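Local coordinates for protein 16S rRNA aminocarboxypropyltransferase (Vulcanisaeta distributa, PDB 5APG) that probably catalyses transfer of the aminocarboxypropyl group of S-adenosylmethionine to N1-methylpseudouridine in 16S rRNA, the last step of a hypermodification in ribosome biogenesis, at residues A[95-100]-A[144-149]; A[91-96]-A[108-113]; A[51-56]-A[121-126]. All blocks are in the same frame, centred on the assembly; numbering follows the deposited sequence.

Contact 1: A[95-100]-A[144-149]; sequences LLIAAN and IINQKY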
loop_
_atom_site.group_PDB
_atom_site.type_symbol
_atom_site.label_atom_id
_atom_site.label_comp_id
_atom_site.label_asym_id
_atom_site.label_seq_id
_atom_site.Cartn_x
_atom_site.Cartn_y
_atom_site.Cartn_z
ATOM N N LEU A 95 7.036 -4.201 -6.065
ATOM C CA LEU A 95 6.077 -4.930 -6.882
ATOM C C LEU A 95 5.595 -6.213 -6.217
ATOM O O LEU A 95 6.393 -7.092 -5.880
ATOM C CB LEU A 95 6.692 -5.250 -8.244
ATOM C CG LEU A 95 5.700 -5.854 -9.238
ATOM C CD1 LEU A 95 4.645 -4.827 -9.624
ATOM C CD2 LEU A 95 6.427 -6.367 -10.457
ATOM N N LEU A 96 4.281 -6.313 -6.042
ATOM C CA LEU A 96 3.668 -7.469 -5.405
ATOM C C LEU A 96 2.438 -7.902 -6.190
ATOM O O LEU A 96 1.891 -7.135 -6.984
ATOM C CB LEU A 96 3.296 -7.151 -3.954
ATOM C CG LEU A 96 4.486 -6.932 -3.015
ATOM C CD1 LEU A 96 4.081 -6.115 -1.788
ATOM C CD2 LEU A 96 5.091 -8.266 -2.593
ATOM N N ILE A 97 2.012 -9.136 -5.963
ATOM C CA ILE A 97 0.872 -9.699 -6.665
ATOM C C ILE A 97 -0.362 -9.655 -5.765
ATOM O O ILE A 97 -0.305 -10.080 -4.614
ATOM C CB ILE A 97 1.161 -11.149 -7.098
ATOM C CG1 ILE A 97 2.440 -11.213 -7.942
ATOM C CG2 ILE A 97 -0.012 -11.732 -7.854
ATOM C CD1 ILE A 97 2.412 -10.307 -9.158
ATOM N N ALA A 98 -1.468 -9.135 -6.286
ATOM C CA ALA A 98 -2.704 -9.036 -5.509
ATOM C C ALA A 98 -3.292 -10.417 -5.239
ATOM O O ALA A 98 -3.214 -11.310 -6.083
ATOM C CB ALA A 98 -3.727 -8.157 -6.234
ATOM N N ALA A 99 -3.879 -10.583 -4.057
ATOM C CA ALA A 99 -4.507 -11.844 -3.680
ATOM C C ALA A 99 -6.016 -11.706 -3.489
ATOM O O ALA A 99 -6.708 -12.700 -3.282
ATOM C CB ALA A 99 -3.874 -12.389 -2.409
ATOM N N ASN A 100 -6.523 -10.477 -3.540
ATOM C CA ASN A 100 -7.955 -10.242 -3.364
ATOM C C ASN A 100 -8.743 -10.806 -4.554
ATOM O O ASN A 100 -8.194 -10.939 -5.647
ATOM C CB ASN A 100 -8.232 -8.743 -3.166
ATOM C CG ASN A 100 -7.983 -7.923 -4.412
ATOM O OD1 ASN A 100 -8.761 -7.973 -5.365
ATOM N ND2 ASN A 100 -6.905 -7.138 -4.405
ATOM N N ILE A 144 1.635 -15.695 1.158
ATOM C CA ILE A 144 2.005 -16.963 0.524
ATOM C C ILE A 144 2.446 -16.785 -0.931
ATOM O O ILE A 144 3.533 -17.223 -1.317
ATOM C CB ILE A 144 0.840 -17.973 0.566
ATOM C CG1 ILE A 144 0.491 -18.330 2.016
ATOM C CG2 ILE A 144 1.186 -19.235 -0.231
ATOM C CD1 ILE A 144 1.585 -19.089 2.739
ATOM N N ILE A 145 1.610 -16.142 -1.741
ATOM C CA ILE A 145 1.909 -16.034 -3.165
ATOM C C ILE A 145 3.014 -15.009 -3.430
ATOM O O ILE A 145 3.623 -15.018 -4.494
ATOM C CB ILE A 145 0.653 -15.672 -3.991
ATOM C CG1 ILE A 145 0.160 -14.264 -3.656
ATOM C CG2 ILE A 145 -0.452 -16.701 -3.766
ATOM C CD1 ILE A 145 -0.891 -13.757 -4.624
ATOM N N ASN A 146 3.289 -14.142 -2.458
ATOM C CA ASN A 146 4.367 -13.160 -2.602
ATOM C C ASN A 146 5.599 -13.474 -1.761
ATOM O O ASN A 146 6.506 -12.648 -1.664
ATOM C CB ASN A 146 3.868 -11.761 -2.232
ATOM C CG ASN A 146 2.944 -11.181 -3.274
ATOM O OD1 ASN A 146 3.372 -10.853 -4.379
ATOM N ND2 ASN A 146 1.665 -11.058 -2.933
ATOM N N GLN A 147 5.628 -14.661 -1.162
ATOM C CA GLN A 147 6.619 -14.992 -0.136
ATOM C C GLN A 147 8.062 -14.754 -0.574
ATOM O O GLN A 147 8.839 -14.126 0.144
ATOM C CB GLN A 147 6.453 -16.448 0.299
ATOM C CG GLN A 147 7.389 -16.862 1.422
ATOM C CD GLN A 147 6.941 -16.339 2.771
ATOM O OE1 GLN A 147 7.548 -15.421 3.326
ATOM N NE2 GLN A 147 5.878 -16.928 3.315
ATOM N N LYS A 148 8.411 -15.238 -1.759
ATOM C CA LYS A 148 9.780 -15.119 -2.253
ATOM C C LYS A 148 10.185 -13.670 -2.513
ATOM O O LYS A 148 11.342 -13.300 -2.309
ATOM C CB LYS A 148 9.958 -15.946 -3.523
ATOM C CG LYS A 148 10.047 -17.441 -3.271
ATOM C CD LYS A 148 10.393 -18.195 -4.545
ATOM C CE LYS A 148 10.638 -19.671 -4.267
ATOM N NZ LYS A 148 11.262 -20.356 -5.435
ATOM N N TYR A 149 9.235 -12.854 -2.964
ATOM C CA TYR A 149 9.509 -11.445 -3.222
ATOM C C TYR A 149 9.627 -10.689 -1.905
ATOM O O TYR A 149 10.567 -9.922 -1.700
ATOM C CB TYR A 149 8.407 -10.832 -4.093
ATOM C CG TYR A 149 7.975 -11.731 -5.226
ATOM C CD1 TYR A 149 8.911 -12.298 -6.084
ATOM C CD2 TYR A 149 6.632 -12.038 -5.423
ATOM C CE1 TYR A 149 8.523 -13.133 -7.118
ATOM C CE2 TYR A 149 6.234 -12.874 -6.453
ATOM C CZ TYR A 149 7.184 -13.419 -7.294
ATOM O OH TYR A 149 6.794 -14.249 -8.317
#

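Contact 2: A[91-96]-A[108-113]; sequences RRLPLL and YILSTI. With EEM ([(3S)-3-amino-4-hydroxy-4-oxo-butyl]-[[(2S,3S,4R,5R)-5-(6-aminopurin-9-yl)-3,4-dihydroxy-oxolan-2-yl]methyl]-methyl-selanium), chain D.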
loop_
_atom_site.group_PDB
_atom_site.type_symbol
_atom_site.label_atom_id
_atom_site.label_comp_id
_atom_site.label_asym_id
_atom_site.label_seq_id
_atom_site.Cartn_x
_atom_site.Cartn_y
_atom_site.Cartn_z
ATOM N N ARG A 91 6.223 7.002 -0.710
ATOM C CA ARG A 91 6.811 5.737 -1.142
ATOM C C ARG A 91 5.787 4.838 -1.828
ATOM O O ARG A 91 4.678 4.651 -1.321
ATOM C CB ARG A 91 7.421 4.989 0.053
ATOM C CG ARG A 91 8.601 5.692 0.726
ATOM C CD ARG A 91 9.810 5.796 -0.223
ATOM N NE ARG A 91 10.980 6.374 0.437
ATOM C CZ ARG A 91 11.276 7.672 0.452
ATOM N NH1 ARG A 91 10.484 8.551 -0.158
ATOM N NH2 ARG A 91 12.367 8.096 1.080
ATOM N N ARG A 92 6.151 4.280 -2.978
ATOM C CA ARG A 92 5.332 3.228 -3.566
ATOM C C ARG A 92 5.713 1.924 -2.894
ATOM O O ARG A 92 6.757 1.833 -2.246
ATOM C CB ARG A 92 5.526 3.122 -5.087
ATOM C CG ARG A 92 6.925 2.668 -5.532
ATOM C CD ARG A 92 6.918 2.312 -7.023
ATOM N NE ARG A 92 8.226 1.920 -7.550
ATOM C CZ ARG A 92 8.713 0.683 -7.521
ATOM N NH1 ARG A 92 8.016 -0.298 -6.961
ATOM N NH2 ARG A 92 9.908 0.427 -8.040
ATOM N N LEU A 93 4.865 0.915 -3.028
ATOM C CA LEU A 93 5.252 -0.409 -2.584
ATOM C C LEU A 93 6.081 -1.061 -3.673
ATOM O O LEU A 93 5.857 -0.813 -4.854
ATOM C CB LEU A 93 4.031 -1.269 -2.257
ATOM C CG LEU A 93 3.285 -0.878 -0.982
ATOM C CD1 LEU A 93 1.970 -1.617 -0.936
ATOM C CD2 LEU A 93 4.131 -1.187 0.251
ATOM N N PRO A 94 7.055 -1.889 -3.278
ATOM C CA PRO A 94 7.723 -2.742 -4.260
ATOM C C PRO A 94 6.704 -3.674 -4.895
ATOM O O PRO A 94 5.635 -3.909 -4.317
ATOM C CB PRO A 94 8.762 -3.512 -3.430
ATOM C CG PRO A 94 8.324 -3.372 -2.028
ATOM C CD PRO A 94 7.613 -2.057 -1.927
ATOM N N LEU A 95 7.036 -4.201 -6.065
ATOM C CA LEU A 95 6.077 -4.930 -6.882
ATOM C C LEU A 95 5.595 -6.213 -6.217
ATOM O O LEU A 95 6.393 -7.092 -5.880
ATOM C CB LEU A 95 6.692 -5.250 -8.244
ATOM C CG LEU A 95 5.700 -5.854 -9.238
ATOM C CD1 LEU A 95 4.645 -4.827 -9.624
ATOM C CD2 LEU A 95 6.427 -6.367 -10.457
ATOM N N LEU A 96 4.281 -6.313 -6.042
ATOM C CA LEU A 96 3.668 -7.469 -5.405
ATOM C C LEU A 96 2.438 -7.902 -6.190
ATOM O O LEU A 96 1.891 -7.135 -6.984
ATOM C CB LEU A 96 3.296 -7.151 -3.954
ATOM C CG LEU A 96 4.486 -6.932 -3.015
ATOM C CD1 LEU A 96 4.081 -6.115 -1.788
ATOM C CD2 LEU A 96 5.091 -8.266 -2.593
ATOM N N TYR A 108 0.948 -5.202 -8.686
ATOM C CA TYR A 108 1.024 -3.803 -8.251
ATOM C C TYR A 108 -0.268 -3.200 -7.712
ATOM O O TYR A 108 -0.236 -2.441 -6.742
ATOM C CB TYR A 108 1.534 -2.918 -9.393
ATOM C CG TYR A 108 2.060 -1.578 -8.924
ATOM C CD1 TYR A 108 3.154 -1.503 -8.072
ATOM C CD2 TYR A 108 1.463 -0.390 -9.329
ATOM C CE1 TYR A 108 3.646 -0.287 -7.639
ATOM C CE2 TYR A 108 1.948 0.838 -8.899
ATOM C CZ TYR A 108 3.037 0.878 -8.048
ATOM O OH TYR A 108 3.532 2.086 -7.614
ATOM N N ILE A 109 -1.397 -3.508 -8.337
ATOM C CA ILE A 109 -2.658 -2.877 -7.960
ATOM C C ILE A 109 -3.285 -3.596 -6.765
ATOM O O ILE A 109 -4.048 -4.544 -6.932
ATOM C CB ILE A 109 -3.648 -2.860 -9.143
ATOM C CG1 ILE A 109 -2.999 -2.209 -10.374
ATOM C CG2 ILE A 109 -4.938 -2.152 -8.759
ATOM C CD1 ILE A 109 -2.498 -0.796 -10.134
ATOM N N LEU A 110 -2.961 -3.131 -5.559
ATOM C CA LEU A 110 -3.383 -3.814 -4.341
ATOM C C LEU A 110 -4.575 -3.141 -3.674
ATOM O O LEU A 110 -4.811 -1.949 -3.863
ATOM C CB LEU A 110 -2.222 -3.883 -3.341
ATOM C CG LEU A 110 -0.888 -4.410 -3.881
ATOM C CD1 LEU A 110 0.161 -4.448 -2.773
ATOM C CD2 LEU A 110 -1.063 -5.792 -4.508
ATOM N N SER A 111 -5.318 -3.911 -2.883
ATOM C CA SER A 111 -6.331 -3.332 -2.011
ATOM C C SER A 111 -5.635 -2.543 -0.911
ATOM O O SER A 111 -4.443 -2.730 -0.661
ATOM C CB SER A 111 -7.228 -4.415 -1.405
ATOM O OG SER A 111 -6.517 -5.216 -0.469
ATOM N N THR A 112 -6.374 -1.651 -0.263
ATOM C CA THR A 112 -5.804 -0.851 0.808
ATOM C C THR A 112 -5.262 -1.754 1.923
ATOM O O THR A 112 -4.175 -1.513 2.448
ATOM C CB THR A 112 -6.839 0.142 1.369
ATOM O OG1 THR A 112 -7.212 1.063 0.337
ATOM C CG2 THR A 112 -6.259 0.925 2.551
ATOM N N ILE A 113 -5.992 -2.815 2.259
ATOM C CA ILE A 113 -5.558 -3.674 3.359
ATOM C C ILE A 113 -4.305 -4.472 2.981
ATOM O O ILE A 113 -3.431 -4.688 3.821
ATOM C CB ILE A 113 -6.694 -4.638 3.835
ATOM C CG1 ILE A 113 -6.280 -5.342 5.122
ATOM C CG2 ILE A 113 -7.067 -5.670 2.766
ATOM C CD1 ILE A 113 -7.435 -6.013 5.873
HETATM C C2 EEM D . 1.595 2.085 -2.898
HETATM N N3 EEM D . 0.428 2.120 -2.331
HETATM C C4 EEM D . -0.512 1.265 -2.696
HETATM C "C1'" EEM D . -2.492 1.744 -1.209
HETATM C "C2'" EEM D . -2.688 3.203 -1.690
HETATM C "C3'" EEM D . -3.934 3.143 -2.300
HETATM C "C4'" EEM D . -4.725 2.272 -1.650
HETATM C "C5'" EEM D . -5.600 1.450 -2.521
HETATM O O EEM D . -9.209 -1.745 -0.616
HETATM C C EEM D . -10.145 -1.335 -1.245
HETATM O OXT EEM D . -11.272 -1.387 -0.783
HETATM C CA EEM D . -9.936 -0.702 -2.603
HETATM N N EEM D . -11.225 -0.492 -3.201
HETATM C CB EEM D . -9.197 0.604 -2.353
HETATM C CG EEM D . -8.584 1.227 -3.590
HETATM SE SE EEM D . -7.144 2.496 -3.098
HETATM C CE EEM D . -6.542 3.469 -4.661
HETATM O "O4'" EEM D . -3.644 1.226 -1.090
HETATM O "O3'" EEM D . -4.510 4.486 -2.539
HETATM O "O2'" EEM D . -2.810 3.917 -0.455
HETATM N N9 EEM D . -1.781 1.050 -2.319
HETATM C C8 EEM D . -2.220 0.049 -3.055
HETATM N N7 EEM D . -1.301 -0.375 -3.893
HETATM C C5 EEM D . -0.196 0.364 -3.694
HETATM N N1 EEM D . 1.947 1.250 -3.853
HETATM C C6 EEM D . 1.095 0.372 -4.293
HETATM N N6 EEM D . 1.434 -0.525 -5.325
#

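Contact 3: A[51-56]-A[121-126]; sequences TPLTPS and YIMGFK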
loop_
_atom_site.group_PDB
_atom_site.type_symbol
_atom_site.label_atom_id
_atom_site.label_comp_id
_atom_site.label_asym_id
_atom_site.label_seq_id
_atom_site.Cartn_x
_atom_site.Cartn_y
_atom_site.Cartn_z
ATOM N N THR A 51 9.677 5.840 -5.927
ATOM C CA THR A 51 10.549 5.476 -4.815
ATOM C C THR A 51 9.925 4.378 -3.958
ATOM O O THR A 51 8.937 4.613 -3.270
ATOM C CB THR A 51 10.855 6.697 -3.923
ATOM O OG1 THR A 51 11.143 7.835 -4.748
ATOM C CG2 THR A 51 12.038 6.413 -3.010
ATOM N N PRO A 52 10.506 3.170 -3.991
ATOM C CA PRO A 52 9.909 2.060 -3.242
ATOM C C PRO A 52 10.208 2.100 -1.748
ATOM O O PRO A 52 11.295 2.506 -1.320
ATOM C CB PRO A 52 10.550 0.825 -3.882
ATOM C CG PRO A 52 11.886 1.306 -4.344
ATOM C CD PRO A 52 11.708 2.756 -4.737
ATOM N N LEU A 53 9.223 1.663 -0.968
ATOM C CA LEU A 53 9.375 1.472 0.469
ATOM C C LEU A 53 10.476 0.458 0.757
ATOM O O LEU A 53 10.576 -0.552 0.070
ATOM C CB LEU A 53 8.053 0.997 1.076
ATOM C CG LEU A 53 7.923 1.004 2.597
ATOM C CD1 LEU A 53 7.641 2.418 3.099
ATOM C CD2 LEU A 53 6.834 0.026 3.040
ATOM N N THR A 54 11.290 0.729 1.772
ATOM C CA THR A 54 12.360 -0.181 2.180
ATOM C C THR A 54 12.280 -0.430 3.691
ATOM O O THR A 54 11.631 0.334 4.402
ATOM C CB THR A 54 13.755 0.380 1.810
ATOM O OG1 THR A 54 13.924 1.676 2.393
ATOM C CG2 THR A 54 13.913 0.472 0.294
ATOM N N PRO A 55 12.930 -1.501 4.185
ATOM C CA PRO A 55 12.880 -1.803 5.622
ATOM C C PRO A 55 13.292 -0.636 6.517
ATOM O O PRO A 55 12.712 -0.463 7.588
ATOM C CB PRO A 55 13.874 -2.961 5.764
ATOM C CG PRO A 55 13.804 -3.657 4.459
ATOM C CD PRO A 55 13.617 -2.567 3.431
ATOM N N SER A 56 14.260 0.165 6.078
ATOM C CA SER A 56 14.769 1.244 6.918
ATOM C C SER A 56 13.747 2.365 7.118
ATOM O O SER A 56 13.922 3.209 7.991
ATOM C CB SER A 56 16.072 1.810 6.335
ATOM O OG SER A 56 15.915 2.163 4.972
ATOM N N TYR A 121 4.896 -5.646 6.675
ATOM C CA TYR A 121 5.804 -6.775 6.494
ATOM C C TYR A 121 7.214 -6.299 6.130
ATOM O O TYR A 121 8.200 -6.707 6.747
ATOM C CB TYR A 121 5.269 -7.716 5.413
ATOM C CG TYR A 121 5.960 -9.063 5.367
ATOM C CD1 TYR A 121 7.209 -9.210 4.773
ATOM C CD2 TYR A 121 5.363 -10.190 5.923
ATOM C CE1 TYR A 121 7.842 -10.441 4.732
ATOM C CE2 TYR A 121 5.988 -11.426 5.888
ATOM C CZ TYR A 121 7.226 -11.544 5.292
ATOM O OH TYR A 121 7.852 -12.768 5.254
ATOM N N ILE A 122 7.295 -5.422 5.135
ATOM C CA ILE A 122 8.578 -4.919 4.641
ATOM C C ILE A 122 9.348 -4.192 5.742
ATOM O O ILE A 122 10.575 -4.275 5.818
ATOM C CB ILE A 122 8.364 -3.988 3.424
ATOM C CG1 ILE A 122 7.949 -4.814 2.206
ATOM C CG2 ILE A 122 9.631 -3.189 3.096
ATOM C CD1 ILE A 122 7.157 -4.028 1.186
HETATM N N MSE A 123 8.621 -3.511 6.621
HETATM C CA MSE A 123 9.257 -2.746 7.682
HETATM C C MSE A 123 9.470 -3.565 8.959
HETATM O O MSE A 123 9.811 -3.023 10.007
HETATM C CB MSE A 123 8.435 -1.489 7.975
HETATM C CG MSE A 123 8.382 -0.530 6.789
HETATM SE SE MSE A 123 7.568 1.190 7.218
HETATM C CE MSE A 123 5.779 0.584 7.668
ATOM N N GLY A 124 9.272 -4.876 8.866
ATOM C CA GLY A 124 9.603 -5.760 9.970
ATOM C C GLY A 124 8.463 -6.063 10.927
ATOM O O GLY A 124 8.672 -6.707 11.953
ATOM N N PHE A 125 7.262 -5.597 10.604
ATOM C CA PHE A 125 6.094 -5.898 11.431
ATOM C C PHE A 125 5.320 -7.071 10.836
ATOM O O PHE A 125 4.158 -6.935 10.462
ATOM C CB PHE A 125 5.189 -4.668 11.564
ATOM C CG PHE A 125 5.885 -3.459 12.125
ATOM C CD1 PHE A 125 6.031 -3.299 13.494
ATOM C CD2 PHE A 125 6.386 -2.478 11.284
ATOM C CE1 PHE A 125 6.670 -2.187 14.013
ATOM C CE2 PHE A 125 7.026 -1.364 11.794
ATOM C CZ PHE A 125 7.169 -1.217 13.160
ATOM N N LYS A 126 5.973 -8.226 10.755
ATOM C CA LYS A 126 5.386 -9.400 10.113
ATOM C C LYS A 126 4.164 -9.945 10.850
ATOM O O LYS A 126 3.183 -10.337 10.219
ATOM C CB LYS A 126 6.437 -10.501 9.974
ATOM C CG LYS A 126 7.566 -10.131 9.030
ATOM C CD LYS A 126 8.604 -11.236 8.916
ATOM C CE LYS A 126 9.556 -10.957 7.759
ATOM N NZ LYS A 126 10.826 -11.724 7.863
#

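Contact 1: A[95-100]-A[144-149]
Asn146 reads the backbone of Ile97 with both ends of its carboxamide, and the side chain can be followed outward from the helix. Its CB lies against a methyl of Leu96, CD2, at 3.7 Å. With CG anti to the carbonyl carbon of its own residue (chi1 -73°), the amide group is delivered to the extended backbone around Ile97. OD1 then takes the N-H of Ile97 in a short, nearly straight bond (Ile97 N to Asn146 OD1 2.7 Å), the donor tilted from the carbonyl plane. The other branch, ND2, gives a hydrogen to the carbonyl of the same residue, Asn146 ND2 to Ile97 O 2.8 Å, on a lone pair of that oxygen and in the plane of the amide. A further bond from ND2 to the carbonyl of Phe142 ties the amide back to its own helix, which helps fix its rotation. Such two-point pairing lets one side chain satisfy the N-H and C=O of a strand-like residue much as a neighbouring strand would.

Apolar groups flank the amide. Ile145 CD1 lies 3.9 Å from Ile97 CG2 and 4.0 Å from Ala99 CB, the two isoleucine side chains crossing at about a right angle. The other branch of Ile97, CG1, comes obliquely to the Tyr149 ring, 4.4 Å from CE2. The contact thus holds the loop between strand 89-91 and helix 112-122 against helix 141-153, while Leu164 of helix 160-165 packs on both Ile97 and Tyr149, and Ala118 of helix 112-122 touches Leu96.

Contact 2: A[91-96]-A[108-113]
The adenine pocket of this SPOUT-fold enzyme is built where the loop after strand 89-91 meets the chain leading into helix 112-122, and Leu93 and Tyr108 meet side by side at the N1 and N6 edge of the base. Their backbones read the base of the bound selenium analogue of S-adenosylmethionine: Leu93 N donates to EEM N1 (3.1 Å), and EEM N6 donates to Tyr108 O (2.9 Å). Tyr108 is itself held by its backbone N, which donates to Leu96 O at 2.7 Å.

The Tyr108 ring lies beyond the amino edge of the base, CG lying opposite the backbone N (chi1 -161°), with N6 3.2 Å above one ring face, toward the rim. Leu93 O comes to the ring edge, near its plane, 3.6 Å from CE1. Leu95 CD1 packs on Tyr108 CB, and the Arg92 chain crosses the end of the ring at about a right angle, its CB and CD each 3.4 Å from Tyr108 OH. That hydroxyl hydrogen-bonds to the carbonyl of Pro47, whereas the guanidinium forms a salt bridge with Glu161 and spends NH1 also on Leu93 O. Over one face of the adenine, Leu93 CD1 meets Leu110 CD1 at 3.8 Å. An alanine in place of Tyr108 would leave N6 without the ring face against it and would probably open a gap beside Arg92 and Leu95.

At the helix start, Thr112 N binds the carboxylate oxygen O of the ligand. Adenine is therefore recognised by one main-chain donor and one main-chain acceptor, which suits its N1 and amino group, while the first turn of the helix would probably help stabilise the negative carboxylate.

Contact 3: A[51-56]-A[121-126]
Ile122 holds CG2 opposite its backbone N, with CG1 opposite the carbonyl carbon (chi1 -72°), and this sends the CG2 methyl against the chain at 53-55. Leu53 likewise places CG opposite its backbone N (chi1 -168°), bringing its CD2 to the neighbouring selenomethionine, Met123. These residues meet at the C-terminal end of helix 112-122, which closes in a Schellman motif: Gly124, at positive phi, is the C-prime residue, with Gly124 N bonded to Tyr121 O and Phe125 N to the carbonyl of Leu120.

Ile122 CG2 rests over the peptide between Thr54 and Pro55, 3.9 Å from both Thr54 C and Pro55 N, and continues onto the proline ring, where Pro55 CD lies 4.0 Å away. Leu53 CD2 is 4.3 Å from Ile122 CG2. The same CD2 also reaches Met123 CG at 4.1 Å, the Leu53 and Met123 side chains crossing at about a right angle, and this CG also lies beside Thr54 O. No conventional hydrogen bond joins the two segments, so the contact is essentially apolar packing of a loop on a helix end.

Around it, Arg58 extends the join by binding Met123 O and by a cation-pi contact with the Phe125 ring, which links the start of helix 58-63 to the turn after helix 112-122. Leu53 also packs on Ala119, one turn back along that helix. Pro55 adds one polar touch: its CA makes a bent CA-H...O contact with the carbonyl of the helix's last residue, with Pro55 CA 3.4 Å from Ile122 O and an angle of 130° at the hydrogen.

Overall arrangement
From the N terminus, 51-56 is the first of the contact segments, in the loop after strand 43-45, and contact 3 joins it to the end of helix 112-122, closing a long loop. Contact 2 lies within that loop, folding the chain after strand 89-91 onto residues leading into the same helix. Contact 1 starts from the loop used by contact 2, sharing Leu95 and Leu96, but reaches forward to helix 141-153, and so crosses contact 3. Backbone bonds from Arg92 to Thr51 and Leu53 join contacts 2 and 3, and a probable bond between Gln147 and Tyr121 joins contacts 1 and 3. Contacts 2 and 3 tie loops to both ends of helix 112-122, contact 1 to helix 141-153.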